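Local coordinates for protein short-chain dehydrogenase/reductase SDR (Burkholderia phymatum, PDB 5IG2) that binds NAD in a Rossmann-type fold and, as a short-chain dehydrogenase/reductase, probably interconverts alcohols and carbonyl compounds, at residues 10-15 with 251-256; 91-96 with 140-145; 153-158 with 268-273. All coordinates share one frame; numbering follows the deposited sequence.

Contact 1 of 3, residues 10-15 with 251-256; sequences FEFDGK and EAIAER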
loop_
_atom_site.group_PDB
_atom_site.type_symbol
_atom_site.label_atom_id
_atom_site.label_comp_id
_atom_site.label_asym_id
_atom_site.label_seq_id
_atom_site.Cartn_x
_atom_site.Cartn_y
_atom_site.Cartn_z
ATOM N N PHE B 10 40.426 37.230 -16.237
ATOM C CA PHE B 10 40.978 37.079 -14.895
ATOM C C PHE B 10 41.035 35.602 -14.526
ATOM O O PHE B 10 40.055 34.871 -14.702
ATOM C CB PHE B 10 40.121 37.849 -13.889
ATOM C CG PHE B 10 40.743 37.983 -12.530
ATOM C CD1 PHE B 10 40.569 36.995 -11.571
ATOM C CD2 PHE B 10 41.487 39.107 -12.204
ATOM C CE1 PHE B 10 41.147 37.123 -10.317
ATOM C CE2 PHE B 10 42.060 39.244 -10.956
ATOM C CZ PHE B 10 41.891 38.255 -10.010
ATOM N N GLU B 11 42.190 35.161 -14.028
ATOM C CA GLU B 11 42.402 33.759 -13.681
ATOM C C GLU B 11 42.100 33.531 -12.203
ATOM O O GLU B 11 42.540 34.300 -11.340
ATOM C CB GLU B 11 43.837 33.345 -14.005
ATOM C CG GLU B 11 44.168 33.433 -15.488
ATOM C CD GLU B 11 45.670 33.497 -15.774
ATOM O OE1 GLU B 11 46.487 33.107 -14.896
ATOM O OE2 GLU B 11 46.025 33.941 -16.895
ATOM N N PHE B 12 41.348 32.478 -11.913
ATOM C CA PHE B 12 40.950 32.166 -10.546
ATOM C C PHE B 12 41.633 30.932 -9.972
ATOM O O PHE B 12 41.990 30.926 -8.792
ATOM C CB PHE B 12 39.428 31.969 -10.476
ATOM C CG PHE B 12 38.638 33.170 -10.909
ATOM C CD1 PHE B 12 38.417 34.219 -10.040
ATOM C CD2 PHE B 12 38.105 33.241 -12.185
ATOM C CE1 PHE B 12 37.682 35.324 -10.442
ATOM C CE2 PHE B 12 37.371 34.339 -12.590
ATOM C CZ PHE B 12 37.156 35.380 -11.715
ATOM N N ASP B 13 41.805 29.877 -10.764
ATOM C CA ASP B 13 42.287 28.612 -10.228
ATOM C C ASP B 13 43.679 28.786 -9.640
ATOM O O ASP B 13 44.582 29.300 -10.305
ATOM C CB ASP B 13 42.299 27.556 -11.329
ATOM C CG ASP B 13 42.421 26.143 -10.785
ATOM O OD1 ASP B 13 42.813 25.980 -9.609
ATOM O OD2 ASP B 13 42.135 25.194 -11.540
ATOM N N GLY B 14 43.846 28.367 -8.383
ATOM C CA GLY B 14 45.101 28.519 -7.679
ATOM C C GLY B 14 45.342 29.877 -7.048
ATOM O O GLY B 14 46.361 30.047 -6.363
ATOM N N LYS B 15 44.451 30.851 -7.258
ATOM C CA LYS B 15 44.566 32.185 -6.680
ATOM C C LYS B 15 43.904 32.245 -5.300
ATOM O O LYS B 15 43.145 31.357 -4.905
ATOM C CB LYS B 15 43.940 33.222 -7.607
ATOM C CG LYS B 15 44.453 33.166 -9.033
ATOM C CD LYS B 15 45.925 33.454 -9.104
ATOM C CE LYS B 15 46.394 33.494 -10.541
ATOM N NZ LYS B 15 47.849 33.834 -10.596
ATOM N N GLU B 251 31.379 36.403 -12.889
ATOM C CA GLU B 251 31.378 36.742 -14.310
ATOM C C GLU B 251 31.871 38.169 -14.531
ATOM O O GLU B 251 32.663 38.425 -15.449
ATOM C CB GLU B 251 29.978 36.556 -14.906
ATOM C CG GLU B 251 29.575 35.111 -15.080
ATOM C CD GLU B 251 28.108 34.939 -15.451
ATOM O OE1 GLU B 251 27.368 35.946 -15.485
ATOM O OE2 GLU B 251 27.693 33.787 -15.699
ATOM N N ALA B 252 31.423 39.113 -13.692
ATOM C CA ALA B 252 31.871 40.494 -13.841
ATOM C C ALA B 252 33.366 40.623 -13.566
ATOM O O ALA B 252 34.079 41.323 -14.296
ATOM C CB ALA B 252 31.072 41.412 -12.915
ATOM N N ILE B 253 33.856 39.967 -12.508
ATOM C CA ILE B 253 35.289 39.997 -12.207
ATOM C C ILE B 253 36.086 39.474 -13.390
ATOM O O ILE B 253 37.116 40.047 -13.770
ATOM C CB ILE B 253 35.606 39.175 -10.944
ATOM C CG1 ILE B 253 34.886 39.720 -9.708
ATOM C CG2 ILE B 253 37.110 39.121 -10.719
ATOM C CD1 ILE B 253 34.978 38.756 -8.523
ATOM N N ALA B 254 35.622 38.367 -13.984
ATOM C CA ALA B 254 36.335 37.749 -15.095
ATOM C C ALA B 254 36.596 38.751 -16.215
ATOM O O ALA B 254 37.676 38.756 -16.813
ATOM C CB ALA B 254 35.535 36.555 -15.610
ATOM N N GLU B 255 35.622 39.614 -16.500
ATOM C CA GLU B 255 35.757 40.634 -17.530
ATOM C C GLU B 255 36.135 41.992 -16.950
ATOM O O GLU B 255 36.153 42.992 -17.683
ATOM C CB GLU B 255 34.462 40.728 -18.344
ATOM C CG GLU B 255 33.216 40.923 -17.517
ATOM C CD GLU B 255 31.941 40.841 -18.345
ATOM O OE1 GLU B 255 31.337 41.906 -18.636
ATOM O OE2 GLU B 255 31.549 39.706 -18.704
ATOM N N ARG B 256 36.439 42.036 -15.651
ATOM C CA ARG B 256 36.861 43.250 -14.950
ATOM C C ARG B 256 35.864 44.383 -15.142
ATOM O O ARG B 256 36.234 45.548 -15.282
ATOM C CB ARG B 256 38.271 43.670 -15.378
ATOM C CG ARG B 256 39.343 42.663 -14.941
ATOM C CD ARG B 256 40.730 43.134 -15.306
ATOM N NE ARG B 256 41.769 42.187 -14.901
ATOM C CZ ARG B 256 42.143 41.130 -15.626
ATOM N NH1 ARG B 256 41.547 40.867 -16.782
ATOM N NH2 ARG B 256 43.108 40.327 -15.194
#

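Contact 2 of 3, residues 91-96 with 140-145; sequences KVHLLF and QNEAAH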
loop_
_atom_site.group_PDB
_atom_site.type_symbol
_atom_site.label_atom_id
_atom_site.label_comp_id
_atom_site.label_asym_id
_atom_site.label_seq_id
_atom_site.Cartn_x
_atom_site.Cartn_y
_atom_site.Cartn_z
ATOM N N LYS B 91 49.900 35.071 -0.782
ATOM C CA LYS B 91 49.402 36.031 -1.757
ATOM C C LYS B 91 47.955 36.349 -1.417
ATOM O O LYS B 91 47.276 35.572 -0.743
ATOM C CB LYS B 91 49.454 35.485 -3.193
ATOM C CG LYS B 91 50.780 34.892 -3.657
ATOM C CD LYS B 91 51.708 35.962 -4.207
ATOM C CE LYS B 91 52.929 35.346 -4.891
ATOM N NZ LYS B 91 52.561 34.536 -6.096
ATOM N N VAL B 92 47.483 37.497 -1.906
ATOM C CA VAL B 92 46.059 37.821 -1.941
ATOM C C VAL B 92 45.740 38.345 -3.337
ATOM O O VAL B 92 46.339 39.330 -3.782
ATOM C CB VAL B 92 45.666 38.861 -0.877
ATOM C CG1 VAL B 92 44.174 39.155 -0.971
ATOM C CG2 VAL B 92 46.037 38.380 0.515
ATOM N N HIS B 93 44.809 37.691 -4.032
ATOM C CA HIS B 93 44.463 38.099 -5.388
ATOM C C HIS B 93 43.074 38.680 -5.518
ATOM O O HIS B 93 42.847 39.526 -6.387
ATOM C CB HIS B 93 44.581 36.915 -6.348
ATOM C CG HIS B 93 45.955 36.345 -6.412
ATOM N ND1 HIS B 93 46.298 35.171 -5.786
ATOM C CD2 HIS B 93 47.082 36.801 -7.006
ATOM C CE1 HIS B 93 47.574 34.914 -6.011
ATOM N NE2 HIS B 93 48.073 35.889 -6.746
ATOM N N LEU B 94 42.146 38.234 -4.685
ATOM C CA LEU B 94 40.763 38.677 -4.738
ATOM C C LEU B 94 40.322 39.046 -3.330
ATOM O O LEU B 94 40.484 38.248 -2.402
ATOM C CB LEU B 94 39.888 37.563 -5.318
ATOM C CG LEU B 94 38.484 37.875 -5.807
ATOM C CD1 LEU B 94 38.477 39.122 -6.676
ATOM C CD2 LEU B 94 37.960 36.667 -6.572
ATOM N N LEU B 95 39.775 40.250 -3.170
ATOM C CA LEU B 95 39.268 40.708 -1.883
ATOM C C LEU B 95 37.812 41.096 -2.047
ATOM O O LEU B 95 37.486 41.933 -2.895
ATOM C CB LEU B 95 40.068 41.899 -1.348
ATOM C CG LEU B 95 39.473 42.568 -0.098
ATOM C CD1 LEU B 95 39.516 41.620 1.104
ATOM C CD2 LEU B 95 40.195 43.868 0.231
ATOM N N PHE B 96 36.944 40.500 -1.233
ATOM C CA PHE B 96 35.525 40.858 -1.182
ATOM C C PHE B 96 35.282 41.596 0.132
ATOM O O PHE B 96 35.193 40.962 1.189
ATOM C CB PHE B 96 34.629 39.619 -1.266
ATOM C CG PHE B 96 34.660 38.910 -2.591
ATOM C CD1 PHE B 96 35.613 37.948 -2.858
ATOM C CD2 PHE B 96 33.698 39.171 -3.549
ATOM C CE1 PHE B 96 35.628 37.282 -4.071
ATOM C CE2 PHE B 96 33.709 38.508 -4.765
ATOM C CZ PHE B 96 34.673 37.560 -5.025
ATOM N N GLN B 140 52.577 42.980 -5.408
ATOM C CA GLN B 140 52.775 41.633 -5.934
ATOM C C GLN B 140 53.112 41.601 -7.424
ATOM O O GLN B 140 53.654 40.593 -7.892
ATOM C CB GLN B 140 51.528 40.779 -5.665
ATOM C CG GLN B 140 51.361 40.394 -4.200
ATOM C CD GLN B 140 50.032 39.712 -3.899
ATOM O OE1 GLN B 140 49.843 39.162 -2.817
ATOM N NE2 GLN B 140 49.100 39.768 -4.844
ATOM N N ASN B 141 52.822 42.669 -8.173
ATOM C CA ASN B 141 52.995 42.684 -9.631
ATOM C C ASN B 141 52.204 41.562 -10.299
ATOM O O ASN B 141 52.664 40.929 -11.250
ATOM C CB ASN B 141 54.470 42.609 -10.024
ATOM C CG ASN B 141 55.241 43.811 -9.571
ATOM O OD1 ASN B 141 54.679 44.889 -9.407
ATOM N ND2 ASN B 141 56.538 43.638 -9.361
ATOM N N GLU B 142 51.004 41.311 -9.794
ATOM C CA GLU B 142 50.134 40.283 -10.331
ATOM C C GLU B 142 48.743 40.862 -10.503
ATOM O O GLU B 142 48.377 41.847 -9.857
ATOM C CB GLU B 142 50.055 39.058 -9.415
ATOM C CG GLU B 142 51.311 38.240 -9.351
ATOM C CD GLU B 142 51.148 37.025 -8.465
ATOM O OE1 GLU B 142 51.978 36.854 -7.546
ATOM O OE2 GLU B 142 50.189 36.248 -8.681
ATOM N N ALA B 143 47.971 40.232 -11.386
ATOM C CA ALA B 143 46.557 40.560 -11.501
ATOM C C ALA B 143 45.876 40.371 -10.153
ATOM O O ALA B 143 46.053 39.343 -9.489
ATOM C CB ALA B 143 45.891 39.684 -12.561
ATOM N N ALA B 144 45.116 41.380 -9.736
ATOM C CA ALA B 144 44.363 41.310 -8.495
ATOM C C ALA B 144 43.140 42.197 -8.640
ATOM O O ALA B 144 43.075 43.051 -9.529
ATOM C CB ALA B 144 45.211 41.728 -7.286
ATOM N N HIS B 145 42.163 41.991 -7.756
ATOM C CA HIS B 145 40.881 42.670 -7.901
ATOM C C HIS B 145 40.199 42.768 -6.541
ATOM O O HIS B 145 40.197 41.803 -5.768
ATOM C CB HIS B 145 39.983 41.923 -8.903
ATOM C CG HIS B 145 39.015 42.797 -9.638
ATOM N ND1 HIS B 145 39.378 43.558 -10.728
ATOM C CD2 HIS B 145 37.690 43.012 -9.452
ATOM C CE1 HIS B 145 38.321 44.209 -11.179
ATOM N NE2 HIS B 145 37.284 43.899 -10.419
#

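Contact 3 of 3, residues 153-158 with 268-273; sequences AGLLSP and ATVRLR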
loop_
_atom_site.group_PDB
_atom_site.type_symbol
_atom_site.label_atom_id
_atom_site.label_comp_id
_atom_site.label_asym_id
_atom_site.label_seq_id
_atom_site.Cartn_x
_atom_site.Cartn_y
_atom_site.Cartn_z
ATOM N N ALA B 153 20.628 50.296 -2.543
ATOM C CA ALA B 153 20.495 51.399 -1.590
ATOM C C ALA B 153 21.664 52.378 -1.643
ATOM O O ALA B 153 21.606 53.421 -0.978
ATOM C CB ALA B 153 20.368 50.872 -0.162
ATOM N N GLY B 154 22.733 52.054 -2.363
ATOM C CA GLY B 154 23.769 53.020 -2.653
ATOM C C GLY B 154 23.512 53.812 -3.910
ATOM O O GLY B 154 24.288 54.712 -4.253
ATOM N N LEU B 155 22.437 53.481 -4.622
ATOM C CA LEU B 155 22.047 54.181 -5.833
ATOM C C LEU B 155 20.714 54.893 -5.687
ATOM O O LEU B 155 20.389 55.732 -6.530
ATOM C CB LEU B 155 21.962 53.201 -7.017
ATOM C CG LEU B 155 23.188 52.323 -7.286
ATOM C CD1 LEU B 155 22.844 51.256 -8.344
ATOM C CD2 LEU B 155 24.367 53.179 -7.717
ATOM N N LEU B 156 19.940 54.568 -4.651
ATOM C CA LEU B 156 18.625 55.114 -4.349
ATOM C C LEU B 156 18.624 55.581 -2.904
ATOM O O LEU B 156 19.558 55.312 -2.146
ATOM C CB LEU B 156 17.528 54.061 -4.523
ATOM C CG LEU B 156 17.375 53.433 -5.896
ATOM C CD1 LEU B 156 16.443 52.249 -5.808
ATOM C CD2 LEU B 156 16.816 54.465 -6.837
ATOM N N SER B 157 17.547 56.246 -2.502
ATOM C CA SER B 157 17.365 56.668 -1.112
ATOM C C SER B 157 15.957 56.301 -0.653
ATOM O O SER B 157 15.089 57.167 -0.472
ATOM C CB SER B 157 17.651 58.161 -0.955
ATOM O OG SER B 157 18.974 58.439 -1.387
ATOM N N PRO B 158 15.704 55.005 -0.448
ATOM C CA PRO B 158 14.380 54.579 0.025
ATOM C C PRO B 158 14.113 55.068 1.437
ATOM O O PRO B 158 15.036 55.160 2.267
ATOM C CB PRO B 158 14.464 53.042 -0.017
ATOM C CG PRO B 158 15.774 52.704 -0.685
ATOM C CD PRO B 158 16.661 53.892 -0.574
ATOM N N ALA B 268 14.697 51.424 -13.496
ATOM C CA ALA B 268 13.652 52.438 -13.643
ATOM C C ALA B 268 13.683 53.439 -12.489
ATOM O O ALA B 268 13.603 54.653 -12.707
ATOM C CB ALA B 268 12.274 51.782 -13.748
ATOM N N THR B 269 13.822 52.954 -11.256
ATOM C CA THR B 269 13.808 53.890 -10.144
ATOM C C THR B 269 15.162 54.555 -9.935
ATOM O O THR B 269 15.208 55.664 -9.387
ATOM C CB THR B 269 13.337 53.211 -8.849
ATOM O OG1 THR B 269 14.138 52.056 -8.575
ATOM C CG2 THR B 269 11.863 52.808 -8.964
ATOM N N VAL B 270 16.256 53.948 -10.391
ATOM C CA VAL B 270 17.525 54.671 -10.392
ATOM C C VAL B 270 17.461 55.832 -11.382
ATOM O O VAL B 270 17.897 56.952 -11.085
ATOM C CB VAL B 270 18.688 53.716 -10.707
ATOM C CG1 VAL B 270 19.970 54.495 -10.880
ATOM C CG2 VAL B 270 18.835 52.691 -9.593
ATOM N N ARG B 271 16.898 55.592 -12.565
ATOM C CA ARG B 271 16.752 56.670 -13.534
ATOM C C ARG B 271 15.899 57.805 -12.965
ATOM O O ARG B 271 16.188 58.986 -13.193
ATOM C CB ARG B 271 16.160 56.112 -14.834
ATOM C CG ARG B 271 15.953 57.148 -15.930
ATOM C CD ARG B 271 17.268 57.555 -16.609
ATOM N NE ARG B 271 17.212 58.907 -17.176
ATOM C CZ ARG B 271 18.013 59.914 -16.819
ATOM N NH1 ARG B 271 18.958 59.733 -15.905
ATOM N NH2 ARG B 271 17.881 61.104 -17.389
ATOM N N LEU B 272 14.863 57.463 -12.190
ATOM C CA LEU B 272 13.994 58.483 -11.603
ATOM C C LEU B 272 14.772 59.391 -10.657
ATOM O O LEU B 272 14.648 60.621 -10.712
ATOM C CB LEU B 272 12.824 57.809 -10.878
ATOM C CG LEU B 272 11.744 58.713 -10.289
ATOM C CD1 LEU B 272 10.979 59.441 -11.392
ATOM C CD2 LEU B 272 10.800 57.923 -9.407
ATOM N N ARG B 273 15.583 58.801 -9.777
ATOM C CA ARG B 273 16.429 59.595 -8.889
ATOM C C ARG B 273 17.418 60.447 -9.677
ATOM O O ARG B 273 17.634 61.625 -9.355
ATOM C CB ARG B 273 17.178 58.676 -7.926
ATOM C CG ARG B 273 18.181 59.416 -7.060
ATOM C CD ARG B 273 18.817 58.545 -5.957
ATOM N NE ARG B 273 19.740 59.395 -5.210
ATOM C CZ ARG B 273 21.018 59.595 -5.536
ATOM N NH1 ARG B 273 21.564 58.948 -6.568
ATOM N NH2 ARG B 273 21.751 60.448 -4.831
#

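Contact 1 of 3, residues 10-15 with 251-256
Phe-10 and Ala-254 bring the two backbones together, the amide N of Phe-10 donating to the carbonyl O of Ala-254 at 3.2 Å. The acceptor belongs to the last turn of helix 242-254, which closes in a Schellman motif with Arg-256, at positive phi, as its C' residue. Beside this bond the CB of Phe-10 points toward the helix end, and a chi1 of -169° sets the ring beside Ile-253, whose CG2 sits over one face, toward the rim, 4.1 Å from Phe-10 CD1. The same methyl meets Phe-12 differently, at the ring edge, 3.8 Å from Phe-12 CE1, while Phe-12 CE2 lies 4.2 Å from Ala-254 CB. Arg-256 runs extended to NE and crosses Phe-10 at about a right angle; Arg-256 NH2 lies 3.6 Å from Phe-10 CD2, with the guanidinium and ring planes 63° apart, and Phe-10 CB sits over one guanidinium face. Leu-94 and His-145 of the sheet also touch this apolar cluster. One backbone bond thus uses a carbonyl at the helix C-terminus, where the helix's own amides run out, and aromatic packing on Ile-253 fastens the segment leading into strand 16-20 to that helix.

Contact 2 of 3, residues 91-96 with 140-145
Glu-142 is shared by Lys-91 and His-93, one carboxylate oxygen for each. Lys-91 NZ forms a salt bridge with Glu-142 OE1 at 2.8 Å; the lysine chain, bent at chi2 and chi4, brings NZ onto the syn lone pair of that oxygen. His-93 NE2 donates to Glu-142 OE2 at 2.9 Å, a His-carboxylate hydrogen bond bent to 144° that comes from above the carboxylate plane, with ring and carboxylate planes 50° apart. The other ring nitrogen, ND1, accepts from the backbone N of Val-16, so the ring's rotation is fixed. Gln-140 grips the backbone of Val-92 with both ends of its amide: OE1 accepts from Val-92 N at 3.0 Å, in the carbonyl plane, and NE2 gives to Val-92 O at 3.0 Å from above that carbonyl's plane. Beyond these, parallel strand pairing begins, His-145 N to His-93 O at 2.9 Å and Leu-95 N to His-145 O at 3.1 Å. Leu-94 and His-145 lie side by side on the sheet face covered by helix 242-254; the imidazole NE2 of His-145 bonds Ser-192 OG. On the other face Val-92, Leu-95 and Ala-144 pack against Met-137 of helix 112-140. Side chains thus extend the pairing of two central Rossmann strands past its start. The bonds of His-93 fit a neutral ring protonated on NE2, an N-H that the carboxylate probably polarises.

Contact 3 of 3, residues 153-158 with 268-273
Apolar packing centres on Leu-156, whose branched end reaches the flank of helix 267-279 although its CB leaves the backbone pointing away from it. Leu-156 CD2 lies 3.8 Å from Val-270 CG2 and 3.2 Å from the carbonyl O of Thr-269, and the leucine crosses both side chains at about a right angle. Leu-156 CD1 faces Thr-269 OG1, a hydroxyl already bonded to the carbonyl O of Ile-266. Leu-155 adds its CB, 4.1 Å from Val-270 CG2, so this one methyl touches both leucines.

The polar side is carried by Arg-273. With CG anti to the backbone N (chi1 174°) and the chain extended to NE, it passes along the loop, Arg-273 CD 3.3 Å from Leu-155 O and 3.8 Å from Leu-156 CA. Arg-273 NE approaches Ser-157 OG only to 4.0 Å; both groups turn instead to Glu-176 of the second subunit, by salt bridge from NE and hydrogen bond from OG.

Within the subunit, Leu-156 O accepts from His-169 NE2 of helix 162-185. The arrangement is that of the SDR loop after strand 144-149, close to the NAD site, held by a C-terminal helix at a subunit interface.

How the contacts relate
Contacts 1 and 2 are neighbours, their centres 10 Å apart, and contact 2 is nested along the chain inside the loop that contact 1 closes. They touch directly: Ile-253 of helix 242-254 packs on Phe-96, Arg-256 just beyond the helix on Ala-143, and Lys-15 on His-93. Contact 2, the most buried, relies on strand pairing and paired charges at the N-terminal ends of two strands; contact 1, partly buried, is mostly aromatic and aliphatic. Contact 3 stands apart, 29 Å and 32 Å between centres from contacts 1 and 2, and is partly buried where a loop and helix 267-279 meet at a subunit boundary. There leucine and valine do the packing within the chain, while the charged ends look to another copy.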